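Local coordinates for protein glycinin A3B4 subunit (Glycine max, PDB 2D5F) that serves as an 11S seed storage globulin, assembling from two-cupin chains into hexamers and probably supplying amino acids to the germinating soybean seedling, at residues Met68-Gln73 and Ala369-Leu374; Phe80-Cys85 and Lys113-Asn118; Phe117-Val122 and Gly137-Val142; Leu331-Ala336 and Ser352-Leu357. All blocks are in the same frame, centred on the assembly; numbering follows the deposited sequence.

Interaction 1 of 4, residues Met68-Gln73 and Ala369-Leu374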
# COMPACT_ATOMS: atom_id res chain seq x y z
N MET B 68 3.85 20.56 13.65
CA MET B 68 3.46 21.25 12.43
C MET B 68 3.54 22.71 12.83
O MET B 68 2.85 23.15 13.74
CB MET B 68 2.05 20.89 12.00
CG MET B 68 1.62 21.67 10.77
SD MET B 68 0.10 21.04 10.07
CE MET B 68 0.77 19.98 8.82
N ILE B 69 4.41 23.46 12.16
CA ILE B 69 4.62 24.86 12.48
C ILE B 69 4.21 25.81 11.37
O ILE B 69 4.44 25.54 10.19
CB ILE B 69 6.11 25.10 12.77
CG1 ILE B 69 6.63 24.05 13.75
CG2 ILE B 69 6.32 26.50 13.34
CD1 ILE B 69 8.14 24.02 13.86
N ILE B 70 3.57 26.91 11.74
CA ILE B 70 3.21 27.91 10.76
C ILE B 70 3.98 29.17 11.13
O ILE B 70 3.96 29.61 12.28
CB ILE B 70 1.69 28.22 10.72
CG1 ILE B 70 1.42 29.24 9.61
CG2 ILE B 70 1.21 28.74 12.07
CD1 ILE B 70 -0.04 29.48 9.31
N VAL B 71 4.72 29.71 10.16
CA VAL B 71 5.50 30.92 10.38
C VAL B 71 4.56 32.08 10.12
O VAL B 71 4.11 32.26 8.99
CB VAL B 71 6.68 31.01 9.39
CG1 VAL B 71 7.49 32.26 9.67
CG2 VAL B 71 7.55 29.77 9.49
N VAL B 72 4.27 32.86 11.15
CA VAL B 72 3.36 33.98 10.99
C VAL B 72 4.07 35.32 10.80
O VAL B 72 3.42 36.33 10.55
CB VAL B 72 2.37 34.09 12.17
CG1 VAL B 72 1.58 32.78 12.31
CG2 VAL B 72 3.10 34.42 13.46
N GLN B 73 5.40 35.34 10.92
CA GLN B 73 6.14 36.59 10.74
C GLN B 73 7.63 36.37 10.52
O GLN B 73 8.26 35.56 11.19
CB GLN B 73 5.97 37.50 11.97
CG GLN B 73 6.54 38.90 11.77
CD GLN B 73 6.54 39.75 13.04
OE1 GLN B 73 7.54 39.83 13.75
NE2 GLN B 73 5.40 40.36 13.33
N ALA B 369 -3.71 20.70 7.74
CA ALA B 369 -4.13 22.02 8.16
C ALA B 369 -4.87 22.78 7.08
O ALA B 369 -4.89 22.37 5.92
CB ALA B 369 -2.91 22.83 8.61
N GLN B 370 -5.48 23.88 7.49
CA GLN B 370 -6.18 24.76 6.56
C GLN B 370 -5.85 26.18 6.97
O GLN B 370 -5.55 26.45 8.14
CB GLN B 370 -7.69 24.53 6.60
CG GLN B 370 -8.14 23.23 5.95
CD GLN B 370 -9.64 23.11 5.85
OE1 GLN B 370 -10.34 23.27 6.84
NE2 GLN B 370 -10.14 22.81 4.66
N TYR B 371 -5.86 27.08 6.00
CA TYR B 371 -5.64 28.49 6.29
C TYR B 371 -6.90 29.15 5.78
O TYR B 371 -7.28 28.97 4.62
CB TYR B 371 -4.42 29.05 5.57
CG TYR B 371 -4.03 30.40 6.12
CD1 TYR B 371 -4.31 31.58 5.43
CD2 TYR B 371 -3.43 30.50 7.37
CE1 TYR B 371 -4.01 32.83 5.98
CE2 TYR B 371 -3.13 31.74 7.93
CZ TYR B 371 -3.42 32.89 7.23
OH TYR B 371 -3.13 34.11 7.81
N VAL B 372 -7.57 29.88 6.66
CA VAL B 372 -8.81 30.52 6.31
C VAL B 372 -8.74 32.04 6.43
O VAL B 372 -8.22 32.57 7.41
CB VAL B 372 -9.96 30.01 7.22
CG1 VAL B 372 -11.26 30.70 6.86
CG2 VAL B 372 -10.10 28.49 7.07
N VAL B 373 -9.25 32.72 5.41
CA VAL B 373 -9.29 34.18 5.41
C VAL B 373 -10.73 34.60 5.16
O VAL B 373 -11.30 34.29 4.11
CB VAL B 373 -8.40 34.79 4.31
CG1 VAL B 373 -8.55 36.31 4.31
CG2 VAL B 373 -6.95 34.40 4.53
N LEU B 374 -11.33 35.27 6.13
CA LEU B 374 -12.70 35.76 6.00
C LEU B 374 -12.65 37.27 5.96
O LEU B 374 -12.00 37.91 6.79
CB LEU B 374 -13.56 35.29 7.18
CG LEU B 374 -13.85 33.78 7.25
CD1 LEU B 374 -14.60 33.46 8.55
CD2 LEU B 374 -14.65 33.35 6.03
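Two small apolar touches, M68 to A369 and I70 to the flank of Y371, are all that joins these two β-strands, nearly 300 residues apart in sequence, although the contact is buried. The strands run in broadly the same direction but do not pair: the CA atoms of M68 and A369 are 8.7 Å apart, those of I70 and Y371 9.9 Å, and the gap between Q73 CA and L374 CA has widened to 19.4 Å. The contact is therefore confined to the close end. There the M68 chain runs out almost straight, chi1 177° and chi2 169°, which carries SD to 3.8 Å from A369 CB; the bend at chi3 turns only the terminal CE. One step further, the tip of I70 approaches the tyrosine ring obliquely. Its CD1 is 4.0 Å from Y371 CD2 and 4.1 Å from Y371 CE2, a spread that places the methyl against one ortho-meta bond, and the two side chains cross at about a right angle. The Y371 hydroxyl is hydrogen-bonded to both E440 and T395, which fixes the far end of the ring while its flank serves the apolar contact. F444 packs against both M68 and I70, and V442 adds to the cover of I70. Beyond the contact, V72 and Q73 both face V142 in a classic β bulge, an irregularity in the pairing of strand 67-73 with 141-147. Facing strands from separate sheets, one in each cupin domain, touching through apolar side chains, are consistent with the interface between the two cupin domains of a bicupin.

Interaction 2 of 4, residues Phe80-Cys85 and Lys113-Asn118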
# COMPACT_ATOMS: atom_id res chain seq x y z
N PHE B 80 17.66 20.19 9.21
CA PHE B 80 17.42 18.96 9.94
C PHE B 80 18.64 18.07 9.88
O PHE B 80 19.52 18.27 9.04
CB PHE B 80 16.25 18.17 9.34
CG PHE B 80 14.96 18.93 9.29
CD1 PHE B 80 14.71 19.83 8.27
CD2 PHE B 80 13.97 18.69 10.24
CE1 PHE B 80 13.48 20.47 8.18
CE2 PHE B 80 12.74 19.33 10.16
CZ PHE B 80 12.50 20.23 9.13
N ALA B 81 18.70 17.09 10.77
CA ALA B 81 19.79 16.13 10.78
C ALA B 81 19.18 14.73 10.57
O ALA B 81 18.84 14.05 11.52
CB ALA B 81 20.54 16.18 12.12
N PHE B 82 19.04 14.33 9.31
CA PHE B 82 18.49 13.02 8.99
C PHE B 82 19.60 12.00 9.19
O PHE B 82 20.67 12.11 8.61
CB PHE B 82 17.97 12.99 7.55
CG PHE B 82 16.63 13.65 7.39
CD1 PHE B 82 16.51 15.03 7.37
CD2 PHE B 82 15.47 12.88 7.30
CE1 PHE B 82 15.25 15.65 7.27
CE2 PHE B 82 14.21 13.48 7.19
CZ PHE B 82 14.11 14.87 7.18
N PRO B 83 19.34 10.98 10.02
CA PRO B 83 20.33 9.95 10.32
C PRO B 83 20.88 9.17 9.13
O PRO B 83 20.12 8.65 8.32
CB PRO B 83 19.59 9.05 11.31
CG PRO B 83 18.16 9.11 10.80
CD PRO B 83 18.00 10.60 10.52
N GLY B 84 22.20 9.11 9.03
CA GLY B 84 22.84 8.36 7.97
C GLY B 84 22.84 8.96 6.58
O GLY B 84 23.41 8.39 5.66
N CYS B 85 22.20 10.12 6.42
CA CYS B 85 22.16 10.76 5.11
C CYS B 85 23.43 11.54 4.78
O CYS B 85 24.08 12.10 5.66
CB CYS B 85 20.96 11.69 5.05
SG CYS B 85 19.38 10.79 4.99
N LYS B 113 21.14 19.71 3.59
CA LYS B 113 20.37 20.77 2.95
C LYS B 113 19.81 21.83 3.90
O LYS B 113 19.30 21.52 4.97
CB LYS B 113 19.24 20.15 2.14
CG LYS B 113 18.40 21.18 1.37
CD LYS B 113 17.28 20.50 0.59
CE LYS B 113 16.48 21.53 -0.21
NZ LYS B 113 15.55 20.86 -1.16
N ILE B 114 19.90 23.08 3.47
CA ILE B 114 19.36 24.19 4.24
C ILE B 114 18.07 24.59 3.56
O ILE B 114 18.05 24.84 2.36
CB ILE B 114 20.31 25.42 4.24
CG1 ILE B 114 21.64 25.05 4.92
CG2 ILE B 114 19.66 26.59 4.97
CD1 ILE B 114 21.48 24.49 6.33
N ARG B 115 16.98 24.62 4.32
CA ARG B 115 15.69 24.98 3.76
C ARG B 115 15.27 26.35 4.25
O ARG B 115 15.37 26.66 5.43
CB ARG B 115 14.63 23.94 4.15
CG ARG B 115 14.97 22.50 3.74
CD ARG B 115 15.04 21.60 4.97
NE ARG B 115 15.43 20.22 4.67
CZ ARG B 115 14.64 19.30 4.13
NH1 ARG B 115 15.10 18.08 3.91
NH2 ARG B 115 13.38 19.59 3.82
N HIS B 116 14.82 27.19 3.32
CA HIS B 116 14.39 28.53 3.64
C HIS B 116 12.88 28.59 3.82
O HIS B 116 12.15 27.84 3.17
CB HIS B 116 14.81 29.49 2.53
CG HIS B 116 16.29 29.65 2.40
ND1 HIS B 116 17.00 30.59 3.11
CD2 HIS B 116 17.20 28.96 1.67
CE1 HIS B 116 18.28 30.47 2.83
NE2 HIS B 116 18.43 29.49 1.96
N PHE B 117 12.42 29.46 4.71
CA PHE B 117 11.00 29.62 4.94
C PHE B 117 10.64 31.09 5.07
O PHE B 117 11.50 31.93 5.39
CB PHE B 117 10.54 28.87 6.20
CG PHE B 117 11.21 29.31 7.47
CD1 PHE B 117 12.27 28.59 8.01
CD2 PHE B 117 10.78 30.46 8.14
CE1 PHE B 117 12.89 28.99 9.19
CE2 PHE B 117 11.38 30.87 9.32
CZ PHE B 117 12.45 30.13 9.84
N ASN B 118 9.38 31.40 4.82
CA ASN B 118 8.86 32.76 4.91
C ASN B 118 7.51 32.71 5.61
O ASN B 118 6.92 31.64 5.78
CB ASN B 118 8.68 33.34 3.51
CG ASN B 118 9.99 33.51 2.77
OD1 ASN B 118 10.83 34.31 3.17
ND2 ASN B 118 10.17 32.76 1.69
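The backbones carrying F80 and R115 come nearest at their first residues, where F80 CA and K113 CA are 7.8 Å apart. F80 ends strand 75-80, antiparallel neighbour of strand 107-118; beyond it the chain turns away through a type II β turn from F82 to C85. That turn is closed by a weak bond from C85 N to F82 O (3.3 Å), and G84 occupies its third position with the positive phi that favours glycine. These paired strands belong to the β-barrel of the N-terminal cupin domain, and C85 ties the turn to C327 by a disulfide. Both phenylalanines meet R115 from the same side of its guanidinium. Its CD lies in the plane of the F80 ring, at the edge, 3.7 Å from F80 CE1, while F80 CD1 sits over one face of the guanidinium, 3.7 Å from R115 NE. The two planes stand 78° apart, and NE meets the ring obliquely. F82 is arranged differently: its ring is tilted only 21° from the guanidinium, and F82 CE1 lies 4.1 Å from R115 NH1. A bend at chi2 of R115 (120°, not a staggered value) directs the chain here, where NH2 donates to M329 O. Shortened to an alanine here, the side chain would probably leave M329 O without this donor and open a gap beside both rings. L331 packs against F80 and F82, and G84 N is hydrogen-bonded to D457 of a neighbouring subunit.

Interaction 3 of 4, residues Phe117-Val122 and Gly137-Val142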
# COMPACT_ATOMS: atom_id res chain seq x y z
N PHE B 117 12.42 29.46 4.71
CA PHE B 117 11.00 29.62 4.94
C PHE B 117 10.64 31.09 5.07
O PHE B 117 11.50 31.93 5.39
CB PHE B 117 10.54 28.87 6.20
CG PHE B 117 11.21 29.31 7.47
CD1 PHE B 117 12.27 28.59 8.01
CD2 PHE B 117 10.78 30.46 8.14
CE1 PHE B 117 12.89 28.99 9.19
CE2 PHE B 117 11.38 30.87 9.32
CZ PHE B 117 12.45 30.13 9.84
N ASN B 118 9.38 31.40 4.82
CA ASN B 118 8.86 32.76 4.91
C ASN B 118 7.51 32.71 5.61
O ASN B 118 6.92 31.64 5.78
CB ASN B 118 8.68 33.34 3.51
CG ASN B 118 9.99 33.51 2.77
OD1 ASN B 118 10.83 34.31 3.17
ND2 ASN B 118 10.17 32.76 1.69
N GLU B 119 7.02 33.88 6.01
CA GLU B 119 5.73 33.97 6.67
C GLU B 119 4.68 33.37 5.74
O GLU B 119 4.71 33.60 4.54
CB GLU B 119 5.40 35.44 6.98
CG GLU B 119 5.73 36.40 5.85
CD GLU B 119 5.61 37.86 6.28
OE1 GLU B 119 6.20 38.24 7.32
OE2 GLU B 119 4.93 38.63 5.57
N GLY B 120 3.78 32.58 6.32
CA GLY B 120 2.74 31.94 5.53
C GLY B 120 3.10 30.49 5.24
O GLY B 120 2.27 29.72 4.75
N ASP B 121 4.35 30.13 5.53
CA ASP B 121 4.83 28.77 5.31
C ASP B 121 4.56 27.87 6.51
O ASP B 121 4.55 28.31 7.65
CB ASP B 121 6.34 28.75 5.06
CG ASP B 121 6.72 29.20 3.66
OD1 ASP B 121 7.94 29.31 3.41
OD2 ASP B 121 5.83 29.43 2.82
N VAL B 122 4.36 26.59 6.22
CA VAL B 122 4.14 25.59 7.24
C VAL B 122 5.38 24.71 7.19
O VAL B 122 5.87 24.40 6.10
CB VAL B 122 2.90 24.72 6.95
CG1 VAL B 122 2.91 23.48 7.85
CG2 VAL B 122 1.64 25.54 7.20
N GLY B 137 16.37 37.44 8.60
CA GLY B 137 15.90 38.78 8.29
C GLY B 137 16.05 39.77 9.43
O GLY B 137 16.65 39.45 10.46
N ASP B 138 15.50 40.96 9.26
CA ASP B 138 15.61 41.99 10.29
C ASP B 138 14.54 41.88 11.36
O ASP B 138 14.85 41.91 12.55
CB ASP B 138 15.58 43.38 9.66
CG ASP B 138 16.82 43.67 8.85
OD1 ASP B 138 17.93 43.42 9.37
OD2 ASP B 138 16.70 44.17 7.71
N GLU B 139 13.28 41.76 10.95
CA GLU B 139 12.22 41.64 11.93
C GLU B 139 12.31 40.25 12.58
O GLU B 139 12.90 39.33 12.03
CB GLU B 139 10.85 41.84 11.28
CG GLU B 139 10.37 40.69 10.41
CD GLU B 139 9.02 40.99 9.78
OE1 GLU B 139 8.16 41.57 10.48
OE2 GLU B 139 8.82 40.63 8.60
N PRO B 140 11.73 40.10 13.77
CA PRO B 140 11.78 38.80 14.44
C PRO B 140 10.91 37.75 13.76
O PRO B 140 9.91 38.07 13.13
CB PRO B 140 11.30 39.12 15.85
CG PRO B 140 10.33 40.24 15.63
CD PRO B 140 11.06 41.10 14.62
N VAL B 141 11.32 36.49 13.87
CA VAL B 141 10.55 35.41 13.29
C VAL B 141 9.59 34.93 14.36
O VAL B 141 10.01 34.66 15.49
CB VAL B 141 11.44 34.23 12.85
CG1 VAL B 141 10.57 32.99 12.61
CG2 VAL B 141 12.21 34.60 11.58
N VAL B 142 8.31 34.85 14.02
CA VAL B 142 7.31 34.37 14.95
C VAL B 142 6.65 33.13 14.33
O VAL B 142 6.12 33.18 13.22
CB VAL B 142 6.24 35.44 15.24
CG1 VAL B 142 5.19 34.88 16.18
CG2 VAL B 142 6.90 36.69 15.84
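F117 meets V141 edge-on: V141 CG1 lies near the plane of the phenyl ring, 4.0 Å from F117 CE2. The approach follows from the F117 rotamer, with CG held between the backbone N and the carbonyl carbon (chi1 60°), the crowded position. This brings the end of the ring nearer to V141 than the direction of its CB would suggest. On V141 the touching branch is CG1, the methyl anti to the backbone N. A second pair forms at the solvent-exposed side, where E119 and E139 both place CG in the same first-torsion well as F117 and extend from there. Their side chains cross at about a right angle with the carboxylate planes 50° apart, and E119 OE1 comes within 3.8 Å of E139 OE2. Two like charges this close are probably tolerated because the site is exposed and because E119 OE1 accepts a hydrogen bond from G74 N. E119 and G120 are the central residues of a type II β turn from N118 to D121. D121 N donates to N118 O at 3.0 Å, and N118 N returns a 2.9 Å bond to D121 OD1, reaching it from above the carboxylate plane. G120 has backbone angles that call for glycine. Around the contact lie strands: F117 packs on V71 of strand 67-73 and I78 of strand 75-80, V141 on L52 of strand 46-52, and strand 67-73 runs in the sheet between 121-125 and 141-147.

Interaction 4 of 4, residues Leu331-Ala336 and Ser352-Leu357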
# COMPACT_ATOMS: atom_id res chain seq x y z
N LEU B 331 9.71 19.07 3.62
CA LEU B 331 9.13 19.34 4.92
C LEU B 331 8.63 20.75 5.15
O LEU B 331 8.56 21.23 6.29
CB LEU B 331 10.12 18.96 6.01
CG LEU B 331 10.35 17.45 6.17
CD1 LEU B 331 11.47 17.20 7.16
CD2 LEU B 331 9.06 16.80 6.64
N HIS B 332 8.26 21.43 4.07
CA HIS B 332 7.74 22.78 4.18
C HIS B 332 6.94 23.13 2.94
O HIS B 332 7.25 22.68 1.83
CB HIS B 332 8.89 23.77 4.43
CG HIS B 332 9.19 24.67 3.28
ND1 HIS B 332 9.00 26.03 3.34
CD2 HIS B 332 9.64 24.40 2.03
CE1 HIS B 332 9.33 26.57 2.18
NE2 HIS B 332 9.72 25.60 1.37
N GLU B 333 5.89 23.92 3.14
CA GLU B 333 5.01 24.32 2.06
C GLU B 333 4.31 25.62 2.45
O GLU B 333 3.96 25.81 3.62
CB GLU B 333 3.95 23.23 1.85
CG GLU B 333 3.16 23.35 0.56
CD GLU B 333 3.99 22.98 -0.65
OE1 GLU B 333 4.65 21.92 -0.60
OE2 GLU B 333 4.00 23.74 -1.64
N ASN B 334 4.12 26.52 1.49
CA ASN B 334 3.41 27.75 1.81
C ASN B 334 1.94 27.37 1.91
O ASN B 334 1.46 26.56 1.12
CB ASN B 334 3.56 28.80 0.71
CG ASN B 334 2.76 30.05 1.02
OD1 ASN B 334 3.21 30.91 1.78
ND2 ASN B 334 1.55 30.14 0.47
N ILE B 335 1.23 27.94 2.87
CA ILE B 335 -0.19 27.63 3.00
C ILE B 335 -1.07 28.88 2.93
O ILE B 335 -2.23 28.80 2.54
CB ILE B 335 -0.51 26.91 4.34
CG1 ILE B 335 -1.95 26.38 4.33
CG2 ILE B 335 -0.34 27.88 5.51
CD1 ILE B 335 -2.35 25.64 5.60
N ALA B 336 -0.51 30.03 3.29
CA ALA B 336 -1.27 31.28 3.34
C ALA B 336 -1.38 32.15 2.10
O ALA B 336 -2.28 33.00 2.05
CB ALA B 336 -0.77 32.12 4.51
N SER B 352 -7.76 27.31 2.25
CA SER B 352 -6.68 26.56 1.62
C SER B 352 -6.37 25.34 2.46
O SER B 352 -6.30 25.42 3.69
CB SER B 352 -5.44 27.44 1.49
OG SER B 352 -5.74 28.61 0.73
N THR B 353 -6.19 24.20 1.81
CA THR B 353 -5.91 22.95 2.51
C THR B 353 -4.51 22.41 2.24
O THR B 353 -4.05 22.40 1.11
CB THR B 353 -6.93 21.86 2.12
OG1 THR B 353 -8.26 22.37 2.30
CG2 THR B 353 -6.75 20.61 2.99
N LEU B 354 -3.85 21.97 3.30
CA LEU B 354 -2.51 21.39 3.21
C LEU B 354 -2.60 20.03 3.90
O LEU B 354 -2.81 19.95 5.10
CB LEU B 354 -1.48 22.27 3.93
CG LEU B 354 -0.08 21.68 4.16
CD1 LEU B 354 0.49 21.15 2.86
CD2 LEU B 354 0.84 22.76 4.74
N ASN B 355 -2.48 18.97 3.11
CA ASN B 355 -2.56 17.62 3.65
C ASN B 355 -1.52 16.72 2.98
O ASN B 355 -0.61 17.21 2.31
CB ASN B 355 -3.97 17.05 3.43
CG ASN B 355 -4.42 17.16 1.98
OD1 ASN B 355 -3.62 16.99 1.06
ND2 ASN B 355 -5.70 17.43 1.78
N SER B 356 -1.67 15.41 3.16
CA SER B 356 -0.73 14.46 2.60
C SER B 356 -0.70 14.42 1.07
O SER B 356 0.24 13.88 0.49
CB SER B 356 -0.99 13.06 3.17
OG SER B 356 -2.32 12.66 2.95
N LEU B 357 -1.71 14.99 0.42
CA LEU B 357 -1.73 15.00 -1.04
C LEU B 357 -0.84 16.13 -1.56
O LEU B 357 -0.52 16.18 -2.75
CB LEU B 357 -3.16 15.18 -1.57
CG LEU B 357 -4.21 14.15 -1.17
CD1 LEU B 357 -5.47 14.45 -1.96
CD2 LEU B 357 -3.74 12.73 -1.47
O HOH W 1 -3.82 30.27 0.88
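Apolar contact dominates between I335 and L354. I335 CD1 touches L354 CB at 3.9 Å, brought there by a CG1 branch lying anti to the backbone N (chi1 -170°) and a fully extended tip. A different part of the leucine, L354 CD1, rests 4.2 Å from E333 CG, so the leucine uses its CB against the isoleucine and a terminal methyl against the aliphatic part of the glutamate. Water-mediated bonding comes next: S352 OG donates to a water that in turn donates to I335 O at 2.7 Å. The direct separation, 4.0 Å from S352 OG to I335 O, is too long for a direct hydrogen bond, and the water spans it. Charge is handled at the end of E333, which leads away from L354 to salt bridges with K330 and R340. A local bond shapes the chain beyond the strand: L357 N donates to N355 OD1 (2.8 Å), tilted 33° from the carbonyl plane, in an Asx turn. Strand 332-334 pairs with 121-125 at the edge of the N-terminal sheet, whereas 349-354 belongs to the C-terminal sheet, an arrangement consistent with the connection between the two barrels of a bicupin.

How the interactions relate
Interactions 1, 2 and 4 are buried, whereas interaction 3 has an exposed pair of acids. Interactions 1 and 4 lie 9 Å apart between centres, and both link the N-terminal sheet to the C-terminal one: strands 368-374 and 349-354 are neighbours there, probably bonded from L354 N to A369 O (2.8 Å). Interaction 3 shares the N-terminal sheet with both, and a probable bond from V122 N to E333 O (2.7 Å) leads to interaction 4. Interaction 2 overlaps interaction 3 on strand 107-118 but lies nearer other subunits. The chemistry follows place: purely apolar in interaction 1, apolar with a bridging water in 4, arginine-aromatic in 2, mixed apolar and like-charged in 3.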